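Sulfur oxygenase/reductase (Halothiobacillus neapolitanus, PDB 6QPA) probably catalyses the oxygen-dependent oxidation and disproportionation of elemental sulfur at a non-haem iron site inside a large 24-subunit assembly. Local coordinates at residues D84-F96 against P229-P243. Numbering follows the deposited sequence.
Sequences DVHSHEEMHHDNF and PEYNTNYGNKVHDKP. With SO4 (sulfate ion), chain Z.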
ATOM      1  N   ASP A  84     -55.877  41.229  -8.275  1.00 35.19           N
ATOM      2  CA  ASP A  84     -55.745  42.088  -9.441  1.00 30.89           C
ATOM      3  C   ASP A  84     -54.307  42.554  -9.553  1.00 37.53           C
ATOM      4  O   ASP A  84     -53.501  42.376  -8.635  1.00 38.03           O
ATOM      5  CB  ASP A  84     -56.698  43.285  -9.364  1.00 31.02           C
ATOM      6  CG  ASP A  84     -56.662  43.968  -8.011  1.00 40.24           C
ATOM      7  OD1 ASP A  84     -55.564  44.254  -7.483  1.00 39.31           O
ATOM      8  OD2 ASP A  84     -57.747  44.190  -7.451  1.00 44.19           O
ATOM      9  N   VAL A  85     -54.009  43.195 -10.689  1.00 36.73           N
ATOM     10  CA  VAL A  85     -52.672  43.724 -10.924  1.00 30.35           C
ATOM     11  C   VAL A  85     -52.312  44.744  -9.854  1.00 30.70           C
ATOM     12  O   VAL A  85     -51.206  44.722  -9.307  1.00 30.80           O
ATOM     13  CB  VAL A  85     -52.595  44.335 -12.335  1.00 39.28           C
ATOM     14  CG1 VAL A  85     -51.356  45.221 -12.491  1.00 35.91           C
ATOM     15  CG2 VAL A  85     -52.597  43.242 -13.379  1.00 34.10           C
ATOM     16  N   HIS A  86     -53.260  45.624  -9.505  1.00 35.42           N
ATOM     17  CA  HIS A  86     -52.960  46.710  -8.577  1.00 34.49           C
ATOM     18  C   HIS A  86     -52.477  46.177  -7.240  1.00 36.45           C
ATOM     19  O   HIS A  86     -51.594  46.769  -6.613  1.00 35.08           O
ATOM     20  CB  HIS A  86     -54.189  47.597  -8.344  1.00 36.29           C
ATOM     21  CG  HIS A  86     -53.924  48.732  -7.396  1.00 42.09           C
ATOM     22  ND1 HIS A  86     -54.158  48.644  -6.038  1.00 43.75           N
ATOM     23  CD2 HIS A  86     -53.395  49.963  -7.602  1.00 43.11           C
ATOM     24  CE1 HIS A  86     -53.813  49.778  -5.455  1.00 39.33           C
ATOM     25  NE2 HIS A  86     -53.352  50.597  -6.384  1.00 41.33           N
ATOM     26  N   SER A  87     -53.065  45.074  -6.777  1.00 31.69           N
ATOM     27  CA  SER A  87     -52.649  44.512  -5.500  1.00 37.06           C
ATOM     28  C   SER A  87     -51.185  44.105  -5.532  1.00 37.33           C
ATOM     29  O   SER A  87     -50.438  44.374  -4.586  1.00 34.69           O
ATOM     30  CB  SER A  87     -53.548  43.339  -5.128  1.00 32.15           C
ATOM     31  OG  SER A  87     -54.873  43.814  -4.932  1.00 33.49           O
ATOM     32  N   HIS A  88     -50.753  43.471  -6.616  1.00 31.54           N
ATOM     33  CA  HIS A  88     -49.354  43.075  -6.708  1.00 37.91           C
ATOM     34  C   HIS A  88     -48.440  44.294  -6.767  1.00 34.43           C
ATOM     35  O   HIS A  88     -47.425  44.358  -6.061  1.00 34.05           O
ATOM     36  CB  HIS A  88     -49.154  42.171  -7.924  1.00 37.05           C
ATOM     37  CG  HIS A  88     -47.738  41.716  -8.127  1.00 36.07           C
ATOM     38  ND1 HIS A  88     -46.986  42.096  -9.219  1.00 40.82           N
ATOM     39  CD2 HIS A  88     -46.940  40.917  -7.383  1.00 38.93           C
ATOM     40  CE1 HIS A  88     -45.789  41.543  -9.144  1.00 40.52           C
ATOM     41  NE2 HIS A  88     -45.737  40.815  -8.042  1.00 41.09           N
ATOM     42  N   GLU A  89     -48.788  45.278  -7.598  1.00 35.53           N
ATOM     43  CA  GLU A  89     -47.964  46.477  -7.718  1.00 31.77           C
ATOM     44  C   GLU A  89     -47.905  47.240  -6.406  1.00 42.07           C
ATOM     45  O   GLU A  89     -46.869  47.815  -6.055  1.00 31.72           O
ATOM     46  CB  GLU A  89     -48.505  47.375  -8.832  1.00 30.94           C
ATOM     47  CG  GLU A  89     -48.375  46.783 -10.238  1.00 30.48           C
ATOM     48  CD  GLU A  89     -46.930  46.661 -10.692  1.00 33.03           C
ATOM     49  OE1 GLU A  89     -46.106  47.545 -10.347  1.00 34.79           O
ATOM     50  OE2 GLU A  89     -46.598  45.673 -11.381  1.00 35.17           O
ATOM     51  N   GLU A  90     -49.016  47.272  -5.674  1.00 31.92           N
ATOM     52  CA  GLU A  90     -49.031  47.986  -4.411  1.00 32.36           C
ATOM     53  C   GLU A  90     -48.172  47.282  -3.370  1.00 40.26           C
ATOM     54  O   GLU A  90     -47.415  47.930  -2.635  1.00 34.99           O
ATOM     55  CB  GLU A  90     -50.467  48.126  -3.928  1.00 32.60           C
ATOM     56  CG  GLU A  90     -50.590  48.945  -2.690  1.00 43.24           C
ATOM     57  CD  GLU A  90     -52.035  49.218  -2.348  1.00 49.56           C
ATOM     58  OE1 GLU A  90     -52.774  48.241  -2.088  1.00 45.76           O
ATOM     59  OE2 GLU A  90     -52.437  50.406  -2.382  1.00 49.17           O
ATOM     60  N   MET A  91     -48.267  45.955  -3.298  1.00 41.82           N
ATOM     61  CA  MET A  91     -47.413  45.210  -2.384  1.00 32.78           C
ATOM     62  C   MET A  91     -45.942  45.495  -2.668  1.00 38.15           C
ATOM     63  O   MET A  91     -45.173  45.791  -1.749  1.00 38.87           O
ATOM     64  CB  MET A  91     -47.725  43.716  -2.482  1.00 34.40           C
ATOM     65  CG  MET A  91     -46.970  42.831  -1.474  1.00 43.30           C
ATOM     66  SD  MET A  91     -45.240  42.496  -1.939  1.00 53.22           S
ATOM     67  CE  MET A  91     -45.434  41.819  -3.608  1.00 44.11           C
ATOM     68  N   HIS A  92     -45.533  45.422  -3.946  1.00 32.20           N
ATOM     69  CA  HIS A  92     -44.147  45.739  -4.299  1.00 35.58           C
ATOM     70  C   HIS A  92     -43.772  47.160  -3.894  1.00 38.40           C
ATOM     71  O   HIS A  92     -42.647  47.411  -3.452  1.00 37.15           O
ATOM     72  CB  HIS A  92     -43.914  45.576  -5.802  1.00 31.56           C
ATOM     73  CG  HIS A  92     -43.385  44.236  -6.197  1.00 47.59           C
ATOM     74  ND1 HIS A  92     -42.140  43.790  -5.813  1.00 51.98           N
ATOM     75  CD2 HIS A  92     -43.911  43.265  -6.980  1.00 52.19           C
ATOM     76  CE1 HIS A  92     -41.931  42.586  -6.320  1.00 57.70           C
ATOM     77  NE2 HIS A  92     -42.992  42.244  -7.032  1.00 57.69           N
ATOM     78  N   HIS A  93     -44.688  48.108  -4.061  1.00 32.26           N
ATOM     79  CA  HIS A  93     -44.406  49.477  -3.663  1.00 34.84           C
ATOM     80  C   HIS A  93     -44.283  49.594  -2.151  1.00 34.81           C
ATOM     81  O   HIS A  93     -43.318  50.169  -1.639  1.00 36.75           O
ATOM     82  CB  HIS A  93     -45.496  50.415  -4.190  1.00 34.59           C
ATOM     83  CG  HIS A  93     -45.409  51.789  -3.611  1.00 44.82           C
ATOM     84  ND1 HIS A  93     -44.628  52.785  -4.161  1.00 44.79           N
ATOM     85  CD2 HIS A  93     -45.978  52.322  -2.504  1.00 42.11           C
ATOM     86  CE1 HIS A  93     -44.729  53.872  -3.424  1.00 38.95           C
ATOM     87  NE2 HIS A  93     -45.536  53.617  -2.411  1.00 43.46           N
ATOM     88  N   ASP A  94     -45.260  49.053  -1.420  1.00 33.81           N
ATOM     89  CA  ASP A  94     -45.294  49.209   0.025  1.00 36.97           C
ATOM     90  C   ASP A  94     -44.141  48.492   0.716  1.00 42.59           C
ATOM     91  O   ASP A  94     -43.772  48.871   1.829  1.00 47.38           O
ATOM     92  CB  ASP A  94     -46.632  48.707   0.585  1.00 38.83           C
ATOM     93  CG  ASP A  94     -47.827  49.581   0.171  1.00 43.17           C
ATOM     94  OD1 ASP A  94     -47.636  50.673  -0.401  1.00 44.73           O
ATOM     95  OD2 ASP A  94     -48.975  49.166   0.433  1.00 49.22           O
ATOM     96  N   ASN A  95     -43.571  47.463   0.101  1.00 36.25           N
ATOM     97  CA  ASN A  95     -42.504  46.701   0.726  1.00 38.18           C
ATOM     98  C   ASN A  95     -41.225  46.796  -0.094  1.00 33.31           C
ATOM     99  O   ASN A  95     -40.385  45.889  -0.073  1.00 36.48           O
ATOM    100  CB  ASN A  95     -42.938  45.249   0.909  1.00 42.22           C
ATOM    101  CG  ASN A  95     -44.223  45.126   1.720  1.00 48.21           C
ATOM    102  OD1 ASN A  95     -45.280  44.831   1.170  1.00 52.38           O
ATOM    103  ND2 ASN A  95     -44.137  45.358   3.023  1.00 45.53           N
ATOM    104  N   PHE A  96     -41.067  47.899  -0.826  1.00 33.12           N
ATOM    105  CA  PHE A  96     -40.001  47.966  -1.819  1.00 36.06           C
ATOM    106  C   PHE A  96     -38.621  47.827  -1.175  1.00 33.77           C
ATOM    107  O   PHE A  96     -37.756  47.106  -1.688  1.00 33.87           O
ATOM    108  CB  PHE A  96     -40.104  49.260  -2.623  1.00 33.51           C
ATOM    109  CG  PHE A  96     -39.104  49.337  -3.743  1.00 38.15           C
ATOM    110  CD1 PHE A  96     -39.247  48.546  -4.870  1.00 36.19           C
ATOM    111  CD2 PHE A  96     -37.991  50.157  -3.644  1.00 39.03           C
ATOM    112  CE1 PHE A  96     -38.319  48.595  -5.896  1.00 39.63           C
ATOM    113  CE2 PHE A  96     -37.057  50.212  -4.661  1.00 38.14           C
ATOM    114  CZ  PHE A  96     -37.221  49.430  -5.790  1.00 36.94           C
ATOM    115  N   PRO A 229     -32.555  51.845  -3.994  1.00 42.04           N
ATOM    116  CA  PRO A 229     -32.923  53.009  -4.809  1.00 42.84           C
ATOM    117  C   PRO A 229     -34.334  53.468  -4.477  1.00 43.80           C
ATOM    118  O   PRO A 229     -35.088  52.792  -3.777  1.00 39.72           O
ATOM    119  CB  PRO A 229     -32.833  52.483  -6.245  1.00 42.94           C
ATOM    120  CG  PRO A 229     -33.118  51.020  -6.115  1.00 40.23           C
ATOM    121  CD  PRO A 229     -32.499  50.603  -4.787  1.00 38.45           C
ATOM    122  N   GLU A 230     -34.677  54.655  -4.977  1.00 43.25           N
ATOM    123  CA  GLU A 230     -36.060  55.119  -4.935  1.00 46.86           C
ATOM    124  C   GLU A 230     -36.951  54.275  -5.844  1.00 42.92           C
ATOM    125  O   GLU A 230     -36.529  53.814  -6.907  1.00 41.51           O
ATOM    126  CB  GLU A 230     -36.144  56.592  -5.346  1.00 50.79           C
ATOM    127  CG  GLU A 230     -35.495  57.551  -4.368  1.00 60.94           C
ATOM    128  CD  GLU A 230     -36.059  57.405  -2.962  1.00 67.45           C
ATOM    129  OE1 GLU A 230     -35.317  56.948  -2.065  1.00 70.98           O
ATOM    130  OE2 GLU A 230     -37.255  57.716  -2.761  1.00 72.53           O
ATOM    131  N   TYR A 231     -38.190  54.067  -5.413  1.00 40.78           N
ATOM    132  CA  TYR A 231     -39.183  53.399  -6.241  1.00 39.51           C
ATOM    133  C   TYR A 231     -39.445  54.238  -7.490  1.00 43.82           C
ATOM    134  O   TYR A 231     -40.052  55.311  -7.408  1.00 43.34           O
ATOM    135  CB  TYR A 231     -40.452  53.173  -5.414  1.00 35.51           C
ATOM    136  CG  TYR A 231     -41.601  52.518  -6.136  1.00 36.79           C
ATOM    137  CD1 TYR A 231     -42.517  53.276  -6.855  1.00 28.87           C
ATOM    138  CD2 TYR A 231     -41.774  51.125  -6.102  1.00 38.56           C
ATOM    139  CE1 TYR A 231     -43.590  52.662  -7.536  1.00 34.07           C
ATOM    140  CE2 TYR A 231     -42.834  50.517  -6.760  1.00 32.69           C
ATOM    141  CZ  TYR A 231     -43.738  51.296  -7.483  1.00 35.41           C
ATOM    142  OH  TYR A 231     -44.787  50.700  -8.145  1.00 36.41           O
ATOM    143  N   ASN A 232     -38.989  53.765  -8.647  1.00 39.30           N
ATOM    144  CA  ASN A 232     -39.153  54.511  -9.886  1.00 36.81           C
ATOM    145  C   ASN A 232     -38.792  53.608 -11.058  1.00 43.72           C
ATOM    146  O   ASN A 232     -38.016  52.658 -10.910  1.00 39.40           O
ATOM    147  CB  ASN A 232     -38.309  55.786  -9.887  1.00 36.01           C
ATOM    148  CG  ASN A 232     -38.810  56.830 -10.911  1.00 36.92           C
ATOM    149  OD1 ASN A 232     -39.883  56.700 -11.477  1.00 42.27           O
ATOM    150  ND2 ASN A 232     -38.024  57.858 -11.128  1.00 44.02           N
ATOM    151  N   THR A 233     -39.417  53.871 -12.208  1.00 38.70           N
ATOM    152  CA  THR A 233     -39.211  53.058 -13.403  1.00 43.14           C
ATOM    153  C   THR A 233     -39.209  53.978 -14.617  1.00 39.16           C
ATOM    154  O   THR A 233     -39.461  55.177 -14.503  1.00 36.62           O
ATOM    155  CB  THR A 233     -40.304  51.984 -13.573  1.00 37.49           C
ATOM    156  OG1 THR A 233     -41.549  52.624 -13.856  1.00 36.98           O
ATOM    157  CG2 THR A 233     -40.470  51.115 -12.331  1.00 33.04           C
ATOM    158  N   ASN A 234     -38.961  53.406 -15.799  1.00 38.83           N
ATOM    159  CA  ASN A 234     -39.125  54.188 -17.020  1.00 34.87           C
ATOM    160  C   ASN A 234     -40.589  54.525 -17.286  1.00 39.85           C
ATOM    161  O   ASN A 234     -40.884  55.266 -18.224  1.00 39.54           O
ATOM    162  CB  ASN A 234     -38.509  53.443 -18.215  1.00 34.02           C
ATOM    163  CG  ASN A 234     -36.979  53.469 -18.203  1.00 34.68           C
ATOM    164  OD1 ASN A 234     -36.370  54.362 -17.607  1.00 33.76           O
ATOM    165  ND2 ASN A 234     -36.354  52.478 -18.843  1.00 28.31           N
ATOM    166  N   TYR A 235     -41.503  54.007 -16.471  1.00 38.77           N
ATOM    167  CA  TYR A 235     -42.919  54.345 -16.530  1.00 40.02           C
ATOM    168  C   TYR A 235     -43.354  55.225 -15.358  1.00 42.21           C
ATOM    169  O   TYR A 235     -44.545  55.272 -15.031  1.00 46.92           O
ATOM    170  CB  TYR A 235     -43.731  53.049 -16.580  1.00 32.02           C
ATOM    171  CG  TYR A 235     -43.557  52.302 -17.882  1.00 37.91           C
ATOM    172  CD1 TYR A 235     -44.274  52.675 -19.037  1.00 40.76           C
ATOM    173  CD2 TYR A 235     -42.614  51.289 -17.993  1.00 34.89           C
ATOM    174  CE1 TYR A 235     -44.093  51.994 -20.248  1.00 36.00           C
ATOM    175  CE2 TYR A 235     -42.416  50.613 -19.184  1.00 39.27           C
ATOM    176  CZ  TYR A 235     -43.152  50.964 -20.305  1.00 42.57           C
ATOM    177  OH  TYR A 235     -42.924  50.273 -21.464  1.00 35.57           O
ATOM    178  N   GLY A 236     -42.418  55.923 -14.715  1.00 32.69           N
ATOM    179  CA  GLY A 236     -42.760  56.783 -13.588  1.00 30.39           C
ATOM    180  C   GLY A 236     -42.785  56.012 -12.280  1.00 37.26           C
ATOM    181  O   GLY A 236     -42.430  54.828 -12.222  1.00 35.80           O
ATOM    182  N   ASN A 237     -43.254  56.685 -11.214  1.00 35.66           N
ATOM    183  CA  ASN A 237     -43.173  56.144  -9.855  1.00 39.06           C
ATOM    184  C   ASN A 237     -44.541  55.897  -9.218  1.00 38.90           C
ATOM    185  O   ASN A 237     -44.632  55.757  -7.995  1.00 41.18           O
ATOM    186  CB  ASN A 237     -42.311  57.042  -8.952  1.00 39.17           C
ATOM    187  CG  ASN A 237     -42.955  58.405  -8.633  1.00 44.27           C
ATOM    188  OD1 ASN A 237     -44.003  58.777  -9.168  1.00 36.84           O
ATOM    189  ND2 ASN A 237     -42.278  59.173  -7.775  1.00 43.09           N
ATOM    190  N   LYS A 238     -45.606  55.825 -10.003  1.00 35.02           N
ATOM    191  CA  LYS A 238     -46.912  55.554  -9.414  1.00 30.59           C
ATOM    192  C   LYS A 238     -47.181  54.052  -9.355  1.00 36.57           C
ATOM    193  O   LYS A 238     -46.546  53.252 -10.042  1.00 37.10           O
ATOM    194  CB  LYS A 238     -48.020  56.260 -10.193  1.00 44.15           C
ATOM    195  CG  LYS A 238     -47.862  57.784 -10.163  1.00 65.04           C
ATOM    196  CD  LYS A 238     -47.781  58.306  -8.714  1.00 72.53           C
ATOM    197  CE  LYS A 238     -47.612  59.811  -8.673  1.00 76.80           C
ATOM    198  NZ  LYS A 238     -46.296  60.249  -9.230  1.00 76.32           N
ATOM    199  N   VAL A 239     -48.119  53.682  -8.489  1.00 32.23           N
ATOM    200  CA  VAL A 239     -48.582  52.305  -8.373  1.00 40.82           C
ATOM    201  C   VAL A 239     -49.611  52.075  -9.475  1.00 40.34           C
ATOM    202  O   VAL A 239     -50.660  52.724  -9.502  1.00 39.91           O
ATOM    203  CB  VAL A 239     -49.190  52.041  -6.988  1.00 44.61           C
ATOM    204  CG1 VAL A 239     -49.708  50.607  -6.887  1.00 44.37           C
ATOM    205  CG2 VAL A 239     -48.194  52.372  -5.885  1.00 39.66           C
ATOM    206  N   HIS A 240     -49.305  51.168 -10.392  1.00 41.34           N
ATOM    207  CA  HIS A 240     -50.134  50.971 -11.574  1.00 47.07           C
ATOM    208  C   HIS A 240     -51.313  50.043 -11.319  1.00 40.43           C
ATOM    209  O   HIS A 240     -51.213  49.084 -10.550  1.00 39.99           O
ATOM    210  CB  HIS A 240     -49.285  50.426 -12.715  1.00 48.83           C
ATOM    211  CG  HIS A 240     -48.387  51.453 -13.312  1.00 51.48           C
ATOM    212  ND1 HIS A 240     -47.204  51.841 -12.723  1.00 52.43           N
ATOM    213  CD2 HIS A 240     -48.513  52.199 -14.432  1.00 51.05           C
ATOM    214  CE1 HIS A 240     -46.634  52.776 -13.460  1.00 52.67           C
ATOM    215  NE2 HIS A 240     -47.411  53.015 -14.501  1.00 55.40           N
ATOM    216  N   ASP A 241     -52.438  50.366 -11.968  1.00 37.23           N
ATOM    217  CA  ASP A 241     -53.624  49.516 -12.042  1.00 38.41           C
ATOM    218  C   ASP A 241     -53.507  48.465 -13.139  1.00 38.20           C
ATOM    219  O   ASP A 241     -54.145  47.409 -13.060  1.00 37.52           O
ATOM    220  CB  ASP A 241     -54.850  50.369 -12.361  1.00 52.53           C
ATOM    221  CG  ASP A 241     -55.393  51.078 -11.167  1.00 70.93           C
ATOM    222  OD1 ASP A 241     -54.984  50.755 -10.034  1.00 77.92           O
ATOM    223  OD2 ASP A 241     -56.229  51.978 -11.369  1.00 78.21           O
ATOM    224  N   LYS A 242     -52.768  48.774 -14.195  1.00 30.51           N
ATOM    225  CA  LYS A 242     -52.509  47.916 -15.331  1.00 34.34           C
ATOM    226  C   LYS A 242     -51.008  47.711 -15.454  1.00 32.79           C
ATOM    227  O   LYS A 242     -50.239  48.579 -15.033  1.00 34.24           O
ATOM    228  CB  LYS A 242     -53.063  48.550 -16.615  1.00 35.35           C
ATOM    229  CG  LYS A 242     -54.565  48.742 -16.593  1.00 46.27           C
ATOM    230  CD  LYS A 242     -55.056  49.458 -17.838  1.00 62.02           C
ATOM    231  CE  LYS A 242     -56.571  49.630 -17.806  1.00 77.12           C
ATOM    232  NZ  LYS A 242     -57.069  50.344 -19.024  1.00 86.55           N
ATOM    233  N   PRO A 243     -50.555  46.594 -16.013  1.00 37.30           N
ATOM    234  CA  PRO A 243     -49.109  46.377 -16.146  1.00 34.89           C
ATOM    235  C   PRO A 243     -48.474  47.551 -16.862  1.00 32.93           C
ATOM    236  O   PRO A 243     -49.029  48.047 -17.853  1.00 33.62           O
ATOM    237  CB  PRO A 243     -49.015  45.092 -16.985  1.00 31.36           C
ATOM    238  CG  PRO A 243     -50.335  44.365 -16.692  1.00 28.85           C
ATOM    239  CD  PRO A 243     -51.347  45.469 -16.553  1.00 34.53           C
TER
HETATM  240  S   SO4 Z 402     -52.549  52.658 -14.780  1.00 79.89           S
HETATM  241  O1  SO4 Z 402     -51.614  53.699 -15.207  1.00 75.65           O
HETATM  242  O2  SO4 Z 402     -51.945  51.357 -15.054  1.00 87.96           O
HETATM  243  O3  SO4 Z 402     -52.792  52.779 -13.345  1.00 80.33           O
HETATM  244  O4  SO4 Z 402     -53.824  52.775 -15.500  1.00 80.28           O
HETATM  245  O   HOH W   1     -55.518  46.353 -11.164  1.00 31.22           O
HETATM  246  O   HOH W   2     -44.962  48.077  -7.904  1.00 35.53           O
HETATM  247  O   HOH W   3     -46.199  50.224 -10.549  1.00 40.05           O
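E89 OE1 accepts from two waters, both of which also bond Y231 OH: water 2 accepts from the hydroxyl at 2.6 Å and also donates to E89 O, while water 3 donates to E89 OE1, at 2.7 Å, and to Y231 OH, and lies in the ring plane of H240 beside ND1. The E89 chain folds back about CB-CG (chi2 -67°); OE2 is hydrogen-bonded to Y118 and S205, and the buried carboxylate is thus gripped through both oxygens. Over the centre of the Y231 ring stands H93, edge-on, with ND1 3.5 Å from Y231 CD1 and the planes at 89°. Y231 in turn sets its own edge against the face of F96, CD2 lying 3.8 Å from F96 CD1, a second T-shaped pair. Replacing Y231 by an alanine would probably open a gap between H93 and F96, take from water 2 its partner in the loop and leave water 3 with H240 on that side. V239 packs its two methyls against successive turns of the helix: CG2 sits over a face of the H93 ring, 3.6 Å from CG, while CG1, anti to the backbone N (chi1 178°), reaches the backbone of E90. Near the helix start, H86 CA makes a CH...O contact with H240 O, and water 1 bridges the two segments, accepting from H86 N and donating to D241 O. Backbone N-H groups of D241 and K242 bind a sulfate, probably from the crystallisation liquor. The loop before strand 245-246 thus packs along one flank of the HExxH helix, whose H88 and H92 join E116 in the iron-binding facial triad of two histidines and one carboxylate.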